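Tyrocidine synthetase 3 (Brevibacillus brevis, PDB 2JGP) contains a peptidyl carrier domain joined to a condensation domain, a nonribosomal peptide synthetase bidomain that forms peptide bonds in the assembly of the antibiotic tyrocidine. Local coordinates at residues A[16-21]-A[45-50]; A[53-58]-A[270-275]; A[83-88]-A[266-271]; A[354-359]-A[403-408]. All coordinates share one frame; numbering follows the deposited sequence.

How the contacts relate
The contacts lead from the carrier domain into the condensation domain. Contact 1 is internal to the carrier bundle, its centre about 13 Å from that of contact 2, where helix 41-55 ends against helix 267-279. Contact 3 uses the first turns of that same helix, its centre about 7 Å from that of contact 2; the two are tied by D58 N and G83 O, 2.9 Å apart in a probable hydrogen bond. Contact 4, its centre about 15 Å from those of contacts 2 and 3, meets contact 2 through Q272 OE1 and D406 N, likewise 2.9 Å apart. The sodium ion at Q396 and D400 lies about 8 Å from the side chain of Y55 and about 9 Å from that of V18.

Contact 1: residues A[16-21]-A[45-50]; sequences AQVWEQ and MRVLSS
In the helical bundle of the peptidyl carrier domain, V18 and W19 of helix 10-23 pack against V47 and S50 of helix 41-55, the helix that in carrier proteins starts at the phosphopantetheine serine. The two short segments run at 132° to each other, with their axes 9.8 Å apart at closest approach. V18 enters the interface with CG1, which stands opposite its own backbone N (chi1 168°) and so projects across to the other helix. V18 CG1 lies 3.6 Å from S50 CB and, more loosely, 4.2 Å from V47 CG1. The indole of W19 completes the patch. Although the CB of W19 is directed away from helix 41-55, the ring swings back, and its pyrrole corner lies at a slant to the branched end of V47. V47 CG1 is 3.7 Å from W19 NE1, while V47 CG2 is 4.0 Å from W19 CD1. F34 meets the indole edge-to-face and also touches V47, and V22, on the next turn of helix 10-23, touches V47 and S50. The chemistry is thus apolar throughout: no hydrogen bond links the segments, and W19 NE1, buried against methyl groups, has no polar partner in the model, which leaves shape and hydrophobic burial to join these helices.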
loop_
_atom_site.group_PDB
_atom_site.type_symbol
_atom_site.label_atom_id
_atom_site.label_comp_id
_atom_site.label_asym_id
_atom_site.label_seq_id
_atom_site.Cartn_x
_atom_site.Cartn_y
_atom_site.Cartn_z
ATOM N N ALA A 16 -17.310 -4.911 12.966
ATOM C CA ALA A 16 -17.723 -6.301 12.789
ATOM C C ALA A 16 -17.047 -7.190 13.816
ATOM O O ALA A 16 -17.681 -8.065 14.385
ATOM C CB ALA A 16 -17.402 -6.776 11.385
ATOM N N GLN A 17 -15.753 -6.951 14.030
ATOM C CA GLN A 17 -14.957 -7.665 15.034
ATOM C C GLN A 17 -15.534 -7.496 16.440
ATOM O O GLN A 17 -15.677 -8.470 17.179
ATOM C CB GLN A 17 -13.501 -7.177 14.964
ATOM C CG GLN A 17 -12.650 -7.313 16.234
ATOM C CD GLN A 17 -12.428 -5.979 16.973
ATOM O OE1 GLN A 17 -12.323 -4.880 16.369
ATOM N NE2 GLN A 17 -12.340 -6.073 18.284
ATOM N N VAL A 18 -15.858 -6.261 16.805
ATOM C CA VAL A 18 -16.466 -5.976 18.096
ATOM C C VAL A 18 -17.841 -6.645 18.257
ATOM O O VAL A 18 -18.121 -7.223 19.303
ATOM C CB VAL A 18 -16.556 -4.456 18.361
ATOM C CG1 VAL A 18 -17.442 -4.171 19.563
ATOM C CG2 VAL A 18 -15.147 -3.877 18.592
ATOM N N TRP A 19 -18.682 -6.591 17.224
ATOM C CA TRP A 19 -20.004 -7.227 17.298
ATOM C C TRP A 19 -19.892 -8.737 17.502
ATOM O O TRP A 19 -20.645 -9.317 18.277
ATOM C CB TRP A 19 -20.814 -6.974 16.031
ATOM C CG TRP A 19 -21.368 -5.589 15.890
ATOM C CD1 TRP A 19 -20.891 -4.442 16.467
ATOM C CD2 TRP A 19 -22.477 -5.196 15.071
ATOM N NE1 TRP A 19 -21.645 -3.370 16.069
ATOM C CE2 TRP A 19 -22.626 -3.802 15.214
ATOM C CE3 TRP A 19 -23.363 -5.890 14.238
ATOM C CZ2 TRP A 19 -23.625 -3.081 14.550
ATOM C CZ3 TRP A 19 -24.356 -5.173 13.578
ATOM C CH2 TRP A 19 -24.475 -3.783 13.740
ATOM N N GLU A 20 -18.967 -9.365 16.782
ATOM C CA GLU A 20 -18.736 -10.806 16.915
ATOM C C GLU A 20 -18.373 -11.185 18.349
ATOM O O GLU A 20 -18.897 -12.155 18.891
ATOM C CB GLU A 20 -17.637 -11.261 15.957
ATOM C CG GLU A 20 -18.061 -11.230 14.499
ATOM C CD GLU A 20 -16.894 -11.344 13.532
ATOM O OE1 GLU A 20 -17.154 -11.492 12.319
ATOM O OE2 GLU A 20 -15.726 -11.292 13.979
ATOM N N GLN A 21 -17.489 -10.407 18.962
ATOM C CA GLN A 21 -17.094 -10.643 20.352
ATOM C C GLN A 21 -18.242 -10.418 21.331
ATOM O O GLN A 21 -18.503 -11.259 22.203
ATOM C CB GLN A 21 -15.920 -9.741 20.728
ATOM C CG GLN A 21 -14.629 -10.067 19.983
ATOM C CD GLN A 21 -14.207 -11.521 20.137
ATOM O OE1 GLN A 21 -13.962 -12.216 19.148
ATOM N NE2 GLN A 21 -14.135 -11.992 21.377
ATOM N N MET A 45 -25.008 -1.490 24.648
ATOM C CA MET A 45 -24.159 -0.697 25.538
ATOM C C MET A 45 -22.745 -1.286 25.640
ATOM O O MET A 45 -21.763 -0.541 25.733
ATOM C CB MET A 45 -24.806 -0.551 26.919
ATOM C CG MET A 45 -26.019 0.374 26.899
ATOM S SD MET A 45 -26.794 0.644 28.496
ATOM C CE MET A 45 -27.345 -1.005 28.920
ATOM N N ARG A 46 -22.641 -2.612 25.599
ATOM C CA ARG A 46 -21.336 -3.280 25.574
ATOM C C ARG A 46 -20.556 -2.979 24.286
ATOM O O ARG A 46 -19.335 -2.838 24.325
ATOM C CB ARG A 46 -21.487 -4.792 25.740
ATOM C CG ARG A 46 -21.870 -5.241 27.132
ATOM C CD ARG A 46 -22.185 -6.726 27.132
ATOM N NE ARG A 46 -22.240 -7.292 28.477
ATOM C CZ ARG A 46 -22.690 -8.513 28.771
ATOM N NH1 ARG A 46 -23.146 -9.325 27.819
ATOM N NH2 ARG A 46 -22.692 -8.925 30.033
ATOM N N VAL A 47 -21.255 -2.892 23.154
ATOM C CA VAL A 47 -20.614 -2.514 21.888
ATOM C C VAL A 47 -20.047 -1.096 21.981
ATOM O O VAL A 47 -18.916 -0.841 21.562
ATOM C CB VAL A 47 -21.583 -2.612 20.690
ATOM C CG1 VAL A 47 -21.003 -1.903 19.456
ATOM C CG2 VAL A 47 -21.886 -4.070 20.371
ATOM N N LEU A 48 -20.835 -0.183 22.542
ATOM C CA LEU A 48 -20.392 1.195 22.748
ATOM C C LEU A 48 -19.149 1.240 23.635
ATOM O O LEU A 48 -18.188 1.960 23.340
ATOM C CB LEU A 48 -21.506 2.033 23.379
ATOM C CG LEU A 48 -22.842 2.095 22.630
ATOM C CD1 LEU A 48 -23.797 3.017 23.358
ATOM C CD2 LEU A 48 -22.651 2.538 21.190
ATOM N N SER A 49 -19.186 0.475 24.725
ATOM C CA SER A 49 -18.063 0.386 25.653
ATOM C C SER A 49 -16.811 -0.165 24.975
ATOM O O SER A 49 -15.719 0.371 25.159
ATOM C CB SER A 49 -18.422 -0.495 26.851
ATOM O OG SER A 49 -19.412 0.123 27.649
ATOM N N SER A 50 -16.976 -1.239 24.202
ATOM C CA SER A 50 -15.843 -1.876 23.511
ATOM C C SER A 50 -15.178 -0.966 22.485
ATOM O O SER A 50 -13.953 -0.959 22.368
ATOM C CB SER A 50 -16.277 -3.170 22.820
ATOM O OG SER A 50 -16.644 -4.145 23.778
#

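Contact 2: residues A[53-58]-A[270-275]; sequences NEYQVD and HKQEAY
E54 and K271 mark the closest approach of the two backbones, their CA atoms 6.1 Å apart where helix 41-55 of the carrier domain ends at Y55, Q56 turns off with positive phi, and helix 267-279 of the condensation domain passes by. K271 lies across the last carbonyls of the carrier helix. Its CB is 3.3 Å from E54 O, and the bend at chi2 (-72°) carries the chain on until CE comes within 3.6 Å of N53 O. The carboxylate of E54, folded by its own bend at chi2 (65°), crosses this aliphatic chain obliquely, OE2 lying 3.7 Å from K271 CD. E54 OE2 and K271 NZ are 4.4 Å apart, too far for a salt bridge. The other oxygen, E54 OE1, is hydrogen-bonded to H404 NE2 and accepts from a water that also donates to K271 O. A second water closes the interface beside Y55: it donates to E54 O and accepts from Q272 NE2. That amide nitrogen also sits at the edge of the Y55 ring, in its plane and 3.8 Å from Y55 CE2, the ring and amide planes being 52° apart. Q272 is held by the loop next to it, through hydrogen bonds of NE2 to G403 O and of OE1 from D406 N. This contact is therefore largely polar and water-mediated; two waters do the hydrogen bonding between the segments, and the lysine charge near the helix C-terminus is probably favourable to the carbonyls and to E54.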
loop_
_atom_site.group_PDB
_atom_site.type_symbol
_atom_site.label_atom_id
_atom_site.label_comp_id
_atom_site.label_asym_id
_atom_site.label_seq_id
_atom_site.Cartn_x
_atom_site.Cartn_y
_atom_site.Cartn_z
ATOM N N ASN A 53 -13.161 1.578 24.409
ATOM C CA ASN A 53 -11.938 1.005 24.975
ATOM C C ASN A 53 -10.867 0.684 23.932
ATOM O O ASN A 53 -9.690 0.969 24.147
ATOM C CB ASN A 53 -12.253 -0.255 25.792
ATOM C CG ASN A 53 -13.005 0.051 27.082
ATOM O OD1 ASN A 53 -13.014 1.187 27.561
ATOM N ND2 ASN A 53 -13.637 -0.971 27.651
ATOM N N GLU A 54 -11.270 0.084 22.816
ATOM C CA GLU A 54 -10.314 -0.343 21.796
ATOM C C GLU A 54 -9.899 0.813 20.883
ATOM O O GLU A 54 -8.727 0.899 20.500
ATOM C CB GLU A 54 -10.882 -1.505 20.974
ATOM C CG GLU A 54 -9.881 -2.170 20.002
ATOM C CD GLU A 54 -8.720 -2.882 20.690
ATOM O OE1 GLU A 54 -7.702 -3.153 20.015
ATOM O OE2 GLU A 54 -8.822 -3.180 21.894
ATOM N N TYR A 55 -10.839 1.702 20.553
ATOM C CA TYR A 55 -10.605 2.734 19.523
ATOM C C TYR A 55 -10.824 4.186 19.963
ATOM O O TYR A 55 -10.640 5.093 19.156
ATOM C CB TYR A 55 -11.464 2.432 18.290
ATOM C CG TYR A 55 -11.200 1.056 17.738
ATOM C CD1 TYR A 55 -12.135 0.032 17.869
ATOM C CD2 TYR A 55 -9.985 0.762 17.124
ATOM C CE1 TYR A 55 -11.877 -1.246 17.373
ATOM C CE2 TYR A 55 -9.714 -0.508 16.630
ATOM C CZ TYR A 55 -10.660 -1.506 16.756
ATOM O OH TYR A 55 -10.376 -2.759 16.275
ATOM N N GLN A 56 -11.195 4.413 21.224
ATOM C CA GLN A 56 -11.505 5.767 21.713
ATOM C C GLN A 56 -12.478 6.502 20.793
ATOM O O GLN A 56 -12.300 7.687 20.496
ATOM C CB GLN A 56 -10.230 6.600 21.882
ATOM C CG GLN A 56 -9.571 6.482 23.232
ATOM C CD GLN A 56 -8.453 7.478 23.396
ATOM O OE1 GLN A 56 -7.606 7.620 22.518
ATOM N NE2 GLN A 56 -8.440 8.179 24.526
ATOM N N VAL A 57 -13.489 5.783 20.319
ATOM C CA VAL A 57 -14.551 6.379 19.529
ATOM C C VAL A 57 -15.827 6.241 20.338
ATOM O O VAL A 57 -16.183 5.142 20.758
ATOM C CB VAL A 57 -14.692 5.709 18.156
ATOM C CG1 VAL A 57 -15.894 6.271 17.406
ATOM C CG2 VAL A 57 -13.411 5.915 17.342
ATOM N N ASP A 58 -16.491 7.365 20.571
ATOM C CA ASP A 58 -17.671 7.410 21.420
ATOM C C ASP A 58 -18.915 7.456 20.543
ATOM O O ASP A 58 -19.216 8.480 19.930
ATOM C CB ASP A 58 -17.593 8.627 22.339
ATOM C CG ASP A 58 -16.382 8.581 23.267
ATOM O OD1 ASP A 58 -16.100 7.501 23.833
ATOM O OD2 ASP A 58 -15.711 9.623 23.432
ATOM N N HIS A 270 -2.111 3.335 21.558
ATOM C CA HIS A 270 -1.562 2.256 22.384
ATOM C C HIS A 270 -2.203 0.910 22.040
ATOM O O HIS A 270 -1.539 -0.124 22.067
ATOM C CB HIS A 270 -1.757 2.566 23.864
ATOM C CG HIS A 270 -0.850 1.794 24.768
ATOM N ND1 HIS A 270 -1.276 0.703 25.496
ATOM C CD2 HIS A 270 0.459 1.962 25.071
ATOM C CE1 HIS A 270 -0.266 0.231 26.207
ATOM N NE2 HIS A 270 0.797 0.980 25.970
ATOM N N LYS A 271 -3.491 0.933 21.707
ATOM C CA LYS A 271 -4.203 -0.273 21.310
ATOM C C LYS A 271 -3.813 -0.723 19.900
ATOM O O LYS A 271 -3.703 -1.924 19.648
ATOM C CB LYS A 271 -5.718 -0.064 21.400
ATOM C CG LYS A 271 -6.252 0.091 22.817
ATOM C CD LYS A 271 -6.237 -1.224 23.578
ATOM C CE LYS A 271 -6.870 -1.080 24.951
ATOM N NZ LYS A 271 -6.857 -2.372 25.701
ATOM N N GLN A 272 -3.613 0.229 18.986
ATOM C CA GLN A 272 -3.093 -0.093 17.643
ATOM C C GLN A 272 -1.743 -0.784 17.783
ATOM O O GLN A 272 -1.498 -1.811 17.158
ATOM C CB GLN A 272 -2.919 1.154 16.765
ATOM C CG GLN A 272 -4.195 1.910 16.424
ATOM C CD GLN A 272 -5.062 1.182 15.432
ATOM O OE1 GLN A 272 -4.701 1.045 14.261
ATOM N NE2 GLN A 272 -6.221 0.713 15.885
ATOM N N GLU A 273 -0.879 -0.208 18.614
ATOM C CA GLU A 273 0.447 -0.762 18.878
ATOM C C GLU A 273 0.374 -2.134 19.538
ATOM O O GLU A 273 1.061 -3.065 19.111
ATOM C CB GLU A 273 1.238 0.191 19.776
ATOM C CG GLU A 273 2.592 -0.345 20.229
ATOM C CD GLU A 273 3.379 0.679 21.011
ATOM O OE1 GLU A 273 4.385 1.183 20.473
ATOM O OE2 GLU A 273 2.981 0.980 22.158
ATOM N N ALA A 274 -0.451 -2.241 20.582
ATOM C CA ALA A 274 -0.560 -3.457 21.393
ATOM C C ALA A 274 -0.845 -4.686 20.552
ATOM O O ALA A 274 -0.285 -5.756 20.806
ATOM C CB ALA A 274 -1.636 -3.295 22.451
ATOM N N TYR A 275 -1.709 -4.533 19.548
ATOM C CA TYR A 275 -2.015 -5.632 18.638
ATOM C C TYR A 275 -0.747 -6.203 18.000
ATOM O O TYR A 275 -0.557 -7.419 17.966
ATOM C CB TYR A 275 -3.004 -5.209 17.541
ATOM C CG TYR A 275 -3.164 -6.295 16.507
ATOM C CD1 TYR A 275 -4.029 -7.366 16.721
ATOM C CD2 TYR A 275 -2.403 -6.288 15.340
ATOM C CE1 TYR A 275 -4.151 -8.376 15.789
ATOM C CE2 TYR A 275 -2.515 -7.296 14.410
ATOM C CZ TYR A 275 -3.389 -8.333 14.631
ATOM O OH TYR A 275 -3.488 -9.335 13.697
HETATM O O HOH W 1 -7.107 1.677 18.574
HETATM O O HOH W 2 -5.247 -3.914 20.771
#

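Contact 3: residues A[83-88]-A[266-271]; sequences GNVFSI and SAAFHK
V85 meets A268 where the loop from helix 70-79 to strand 97-98 passes the start of helix 267-279 in the condensation domain. From its backbone the V85 side chain heads toward this helix. CB itself stays back, 4.9 Å from A268 CB; CG1 is set farther off, while CG2 makes the touch at 3.6 Å from A268 CB. The rotation about chi1 (-61°) lodges CG2 between the backbone N and the carbonyl carbon, and this is the branch that faces the helix. F86 adds a second, looser touch: its CE1 lies 4.1 Å from A268 CB, with the ring tilted to the methyl, so one methyl group receives both neighbours. These two residues are the middle pair of a type I turn from N84 to S87. An Asx turn reinforces it, F86 N donating to N84 OD1 at 2.8 Å from above the carbonyl plane. On the helix side S266 is the N-cap, its OG accepting from F269 N at 3.0 Å with an angle of 156°. Beyond the segments, V85 O accepts from W259 NE1, and R14 makes a cation-pi contact with the F86 ring. Direct contact between the segments is purely apolar and small; the linker turn gets its shape from its own hydrogen bonds, and A268 offers it a methyl surface beside a helix start where F269 N and A268 N are met by S266 OG and by Q56 OE1 of the carrier domain.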
loop_
_atom_site.group_PDB
_atom_site.type_symbol
_atom_site.label_atom_id
_atom_site.label_comp_id
_atom_site.label_asym_id
_atom_site.label_seq_id
_atom_site.Cartn_x
_atom_site.Cartn_y
_atom_site.Cartn_z
ATOM N N GLY A 83 -15.856 13.123 19.209
ATOM C CA GLY A 83 -15.600 11.873 19.932
ATOM C C GLY A 83 -14.980 10.788 19.069
ATOM O O GLY A 83 -15.273 9.599 19.243
ATOM N N ASN A 84 -14.138 11.199 18.121
ATOM C CA ASN A 84 -13.457 10.284 17.217
ATOM C C ASN A 84 -11.999 10.729 17.089
ATOM O O ASN A 84 -11.693 11.691 16.387
ATOM C CB ASN A 84 -14.147 10.262 15.846
ATOM C CG ASN A 84 -13.453 9.342 14.847
ATOM O OD1 ASN A 84 -12.384 8.784 15.119
ATOM N ND2 ASN A 84 -14.063 9.183 13.676
ATOM N N VAL A 85 -11.099 10.032 17.778
ATOM C CA VAL A 85 -9.693 10.419 17.777
ATOM C C VAL A 85 -8.994 10.112 16.449
ATOM O O VAL A 85 -7.841 10.503 16.274
ATOM C CB VAL A 85 -8.897 9.748 18.930
ATOM C CG1 VAL A 85 -9.467 10.164 20.289
ATOM C CG2 VAL A 85 -8.891 8.241 18.771
ATOM N N PHE A 86 -9.677 9.409 15.539
ATOM C CA PHE A 86 -9.150 9.094 14.198
ATOM C C PHE A 86 -9.493 10.148 13.145
ATOM O O PHE A 86 -9.048 10.051 12.003
ATOM C CB PHE A 86 -9.688 7.739 13.716
ATOM C CG PHE A 86 -9.100 6.570 14.428
ATOM C CD1 PHE A 86 -9.645 6.118 15.623
ATOM C CD2 PHE A 86 -7.997 5.913 13.908
ATOM C CE1 PHE A 86 -9.100 5.038 16.277
ATOM C CE2 PHE A 86 -7.445 4.825 14.567
ATOM C CZ PHE A 86 -7.996 4.389 15.750
ATOM N N SER A 87 -10.287 11.141 13.522
ATOM C CA SER A 87 -10.753 12.156 12.586
ATOM C C SER A 87 -9.628 13.107 12.179
ATOM O O SER A 87 -8.911 13.628 13.032
ATOM C CB SER A 87 -11.896 12.952 13.215
ATOM O OG SER A 87 -12.250 14.062 12.416
ATOM N N ILE A 88 -9.490 13.322 10.875
ATOM C CA ILE A 88 -8.492 14.242 10.331
ATOM C C ILE A 88 -9.189 15.487 9.786
ATOM O O ILE A 88 -9.939 15.408 8.809
ATOM C CB ILE A 88 -7.669 13.578 9.211
ATOM C CG1 ILE A 88 -6.968 12.324 9.732
ATOM C CG2 ILE A 88 -6.634 14.545 8.660
ATOM C CD1 ILE A 88 -6.311 11.510 8.645
ATOM N N SER A 266 -2.403 9.039 22.064
ATOM C CA SER A 266 -3.734 8.612 22.479
ATOM C C SER A 266 -3.744 7.186 23.036
ATOM O O SER A 266 -2.830 6.393 22.783
ATOM C CB SER A 266 -4.703 8.714 21.301
ATOM O OG SER A 266 -4.402 7.754 20.307
ATOM N N ALA A 267 -4.783 6.878 23.804
ATOM C CA ALA A 267 -5.054 5.507 24.229
ATOM C C ALA A 267 -5.299 4.614 23.005
ATOM O O ALA A 267 -4.871 3.453 22.978
ATOM C CB ALA A 267 -6.246 5.468 25.169
ATOM N N ALA A 268 -5.977 5.164 21.995
ATOM C CA ALA A 268 -6.247 4.437 20.754
ATOM C C ALA A 268 -4.953 3.967 20.082
ATOM O O ALA A 268 -4.875 2.840 19.619
ATOM C CB ALA A 268 -7.053 5.303 19.795
ATOM N N PHE A 269 -3.944 4.833 20.036
ATOM C CA PHE A 269 -2.643 4.462 19.461
ATOM C C PHE A 269 -2.002 3.310 20.236
ATOM O O PHE A 269 -1.426 2.408 19.644
ATOM C CB PHE A 269 -1.711 5.674 19.422
ATOM C CG PHE A 269 -0.334 5.379 18.893
ATOM C CD1 PHE A 269 -0.052 5.512 17.541
ATOM C CD2 PHE A 269 0.690 5.006 19.753
ATOM C CE1 PHE A 269 1.218 5.256 17.054
ATOM C CE2 PHE A 269 1.968 4.746 19.267
ATOM C CZ PHE A 269 2.229 4.871 17.919
ATOM N N HIS A 270 -2.111 3.335 21.558
ATOM C CA HIS A 270 -1.562 2.256 22.384
ATOM C C HIS A 270 -2.203 0.910 22.040
ATOM O O HIS A 270 -1.539 -0.124 22.067
ATOM C CB HIS A 270 -1.757 2.566 23.864
ATOM C CG HIS A 270 -0.850 1.794 24.768
ATOM N ND1 HIS A 270 -1.276 0.703 25.496
ATOM C CD2 HIS A 270 0.459 1.962 25.071
ATOM C CE1 HIS A 270 -0.266 0.231 26.207
ATOM N NE2 HIS A 270 0.797 0.980 25.970
ATOM N N LYS A 271 -3.491 0.933 21.707
ATOM C CA LYS A 271 -4.203 -0.273 21.310
ATOM C C LYS A 271 -3.813 -0.723 19.900
ATOM O O LYS A 271 -3.703 -1.924 19.648
ATOM C CB LYS A 271 -5.718 -0.064 21.400
ATOM C CG LYS A 271 -6.252 0.091 22.817
ATOM C CD LYS A 271 -6.237 -1.224 23.578
ATOM C CE LYS A 271 -6.870 -1.080 24.951
ATOM N NZ LYS A 271 -6.857 -2.372 25.701
#

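Contact 4: residues A[354-359]-A[403-408]; sequences TPITGR and GHQDYP
I356 and Q405 meet in the condensation domain, at the end of strand 350-356, which pairs antiparallel with strand 373-379, and in the loop between helices 387-403 and 409-415. The van der Waals part is slight. I356 CG1 sits between its backbone N and carbonyl carbon (chi1 56°), and CD1, the far end of this branch, lies against the glutamine side chain, 3.6 Å from Q405 OE1 and 4.0 Å from Q405 CB. Q405 runs straight beyond CG (chi2 177°), carrying its amide out to the strand, while NE2 of the same amide donates to Y402 O. Among the polar interactions, an ST turn follows the strand: R359 N donates to T357 OG1 at 3.1 Å, nearly straight at 161°. R359 NH2 forms a salt bridge with D226 OD1, the aspartate of the HHxxxDG motif of condensation domains. In the loop, D406 is salt-bridged to R14 of the carrier domain. No direct hydrogen bond joins the two segments; instead one water donates to Q405 OE1 at 2.9 Å and accepts a weak bond from G358 N, also 2.9 Å away.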
loop_
_atom_site.group_PDB
_atom_site.type_symbol
_atom_site.label_atom_id
_atom_site.label_comp_id
_atom_site.label_asym_id
_atom_site.label_seq_id
_atom_site.Cartn_x
_atom_site.Cartn_y
_atom_site.Cartn_z
ATOM N N THR A 354 2.803 -7.014 3.391
ATOM C CA THR A 354 1.728 -6.626 2.479
ATOM C C THR A 354 1.543 -5.104 2.466
ATOM O O THR A 354 1.014 -4.524 3.420
ATOM C CB THR A 354 0.399 -7.302 2.835
ATOM O OG1 THR A 354 0.031 -6.996 4.185
ATOM C CG2 THR A 354 0.506 -8.820 2.670
ATOM N N PRO A 355 1.995 -4.447 1.393
ATOM C CA PRO A 355 1.742 -3.012 1.279
ATOM C C PRO A 355 0.254 -2.680 1.181
ATOM O O PRO A 355 -0.511 -3.424 0.567
ATOM C CB PRO A 355 2.487 -2.622 -0.006
ATOM C CG PRO A 355 3.506 -3.713 -0.206
ATOM C CD PRO A 355 2.817 -4.945 0.273
ATOM N N ILE A 356 -0.132 -1.578 1.816
ATOM C CA ILE A 356 -1.483 -1.026 1.728
ATOM C C ILE A 356 -1.342 0.431 1.331
ATOM O O ILE A 356 -0.270 1.013 1.488
ATOM C CB ILE A 356 -2.245 -1.129 3.068
ATOM C CG1 ILE A 356 -1.475 -0.443 4.202
ATOM C CG2 ILE A 356 -2.525 -2.584 3.403
ATOM C CD1 ILE A 356 -2.231 -0.401 5.528
ATOM N N THR A 357 -2.413 1.026 0.815
ATOM C CA THR A 357 -2.335 2.404 0.312
ATOM C C THR A 357 -2.125 3.410 1.445
ATOM O O THR A 357 -1.519 4.461 1.249
ATOM C CB THR A 357 -3.613 2.814 -0.460
ATOM O OG1 THR A 357 -4.712 2.900 0.451
ATOM C CG2 THR A 357 -3.936 1.809 -1.563
ATOM N N GLY A 358 -2.628 3.074 2.632
ATOM C CA GLY A 358 -2.584 3.979 3.780
ATOM C C GLY A 358 -3.653 5.062 3.722
ATOM O O GLY A 358 -3.671 5.973 4.560
ATOM N N ARG A 359 -4.544 4.958 2.739
ATOM C CA ARG A 359 -5.568 5.964 2.471
ATOM C C ARG A 359 -6.919 5.417 2.919
ATOM O O ARG A 359 -7.806 5.145 2.101
ATOM C CB ARG A 359 -5.583 6.303 0.980
ATOM C CG ARG A 359 -4.297 6.959 0.495
ATOM C CD ARG A 359 -4.102 6.791 -0.989
ATOM N NE ARG A 359 -2.807 7.324 -1.423
ATOM C CZ ARG A 359 -2.584 8.604 -1.721
ATOM N NH1 ARG A 359 -3.567 9.498 -1.661
ATOM N NH2 ARG A 359 -1.383 8.984 -2.118
ATOM N N GLY A 403 -7.670 -3.439 10.833
ATOM C CA GLY A 403 -8.240 -2.764 12.000
ATOM C C GLY A 403 -7.201 -2.095 12.892
ATOM O O GLY A 403 -7.534 -1.234 13.705
ATOM N N HIS A 404 -5.944 -2.503 12.754
ATOM C CA HIS A 404 -4.862 -1.930 13.541
ATOM C C HIS A 404 -3.763 -1.355 12.661
ATOM O O HIS A 404 -2.595 -1.352 13.041
ATOM C CB HIS A 404 -4.329 -2.977 14.507
ATOM C CG HIS A 404 -5.359 -3.438 15.485
ATOM N ND1 HIS A 404 -6.272 -4.426 15.188
ATOM C CD2 HIS A 404 -5.663 -3.005 16.730
ATOM C CE1 HIS A 404 -7.076 -4.602 16.223
ATOM N NE2 HIS A 404 -6.727 -3.748 17.169
ATOM N N GLN A 405 -4.158 -0.813 11.510
ATOM C CA GLN A 405 -3.209 -0.280 10.532
ATOM C C GLN A 405 -2.623 1.089 10.893
ATOM O O GLN A 405 -1.659 1.544 10.260
ATOM C CB GLN A 405 -3.864 -0.204 9.148
ATOM C CG GLN A 405 -4.863 0.929 8.973
ATOM C CD GLN A 405 -5.416 0.981 7.573
ATOM O OE1 GLN A 405 -4.918 1.718 6.719
ATOM N NE2 GLN A 405 -6.429 0.173 7.316
ATOM N N ASP A 406 -3.182 1.751 11.903
ATOM C CA ASP A 406 -2.722 3.091 12.270
ATOM C C ASP A 406 -1.587 3.047 13.295
ATOM O O ASP A 406 -1.567 3.800 14.277
ATOM C CB ASP A 406 -3.898 3.940 12.748
ATOM C CG ASP A 406 -4.896 4.206 11.637
ATOM O OD1 ASP A 406 -4.494 4.770 10.601
ATOM O OD2 ASP A 406 -6.072 3.844 11.786
ATOM N N TYR A 407 -0.649 2.141 13.043
ATOM C CA TYR A 407 0.604 2.051 13.775
ATOM C C TYR A 407 1.717 1.982 12.729
ATOM O O TYR A 407 1.792 1.011 11.988
ATOM C CB TYR A 407 0.604 0.806 14.653
ATOM C CG TYR A 407 1.829 0.647 15.523
ATOM C CD1 TYR A 407 2.157 1.602 16.479
ATOM C CD2 TYR A 407 2.646 -0.473 15.408
ATOM C CE1 TYR A 407 3.273 1.455 17.285
ATOM C CE2 TYR A 407 3.762 -0.629 16.211
ATOM C CZ TYR A 407 4.074 0.335 17.144
ATOM O OH TYR A 407 5.181 0.174 17.942
ATOM N N PRO A 408 2.557 3.031 12.634
ATOM C CA PRO A 408 3.644 3.058 11.651
ATOM C C PRO A 408 4.581 1.851 11.737
ATOM O O PRO A 408 5.008 1.478 12.830
ATOM C CB PRO A 408 4.406 4.340 12.009
ATOM C CG PRO A 408 3.409 5.203 12.677
ATOM C CD PRO A 408 2.510 4.270 13.428
HETATM O O HOH W 3 -4.840 1.659 3.839
#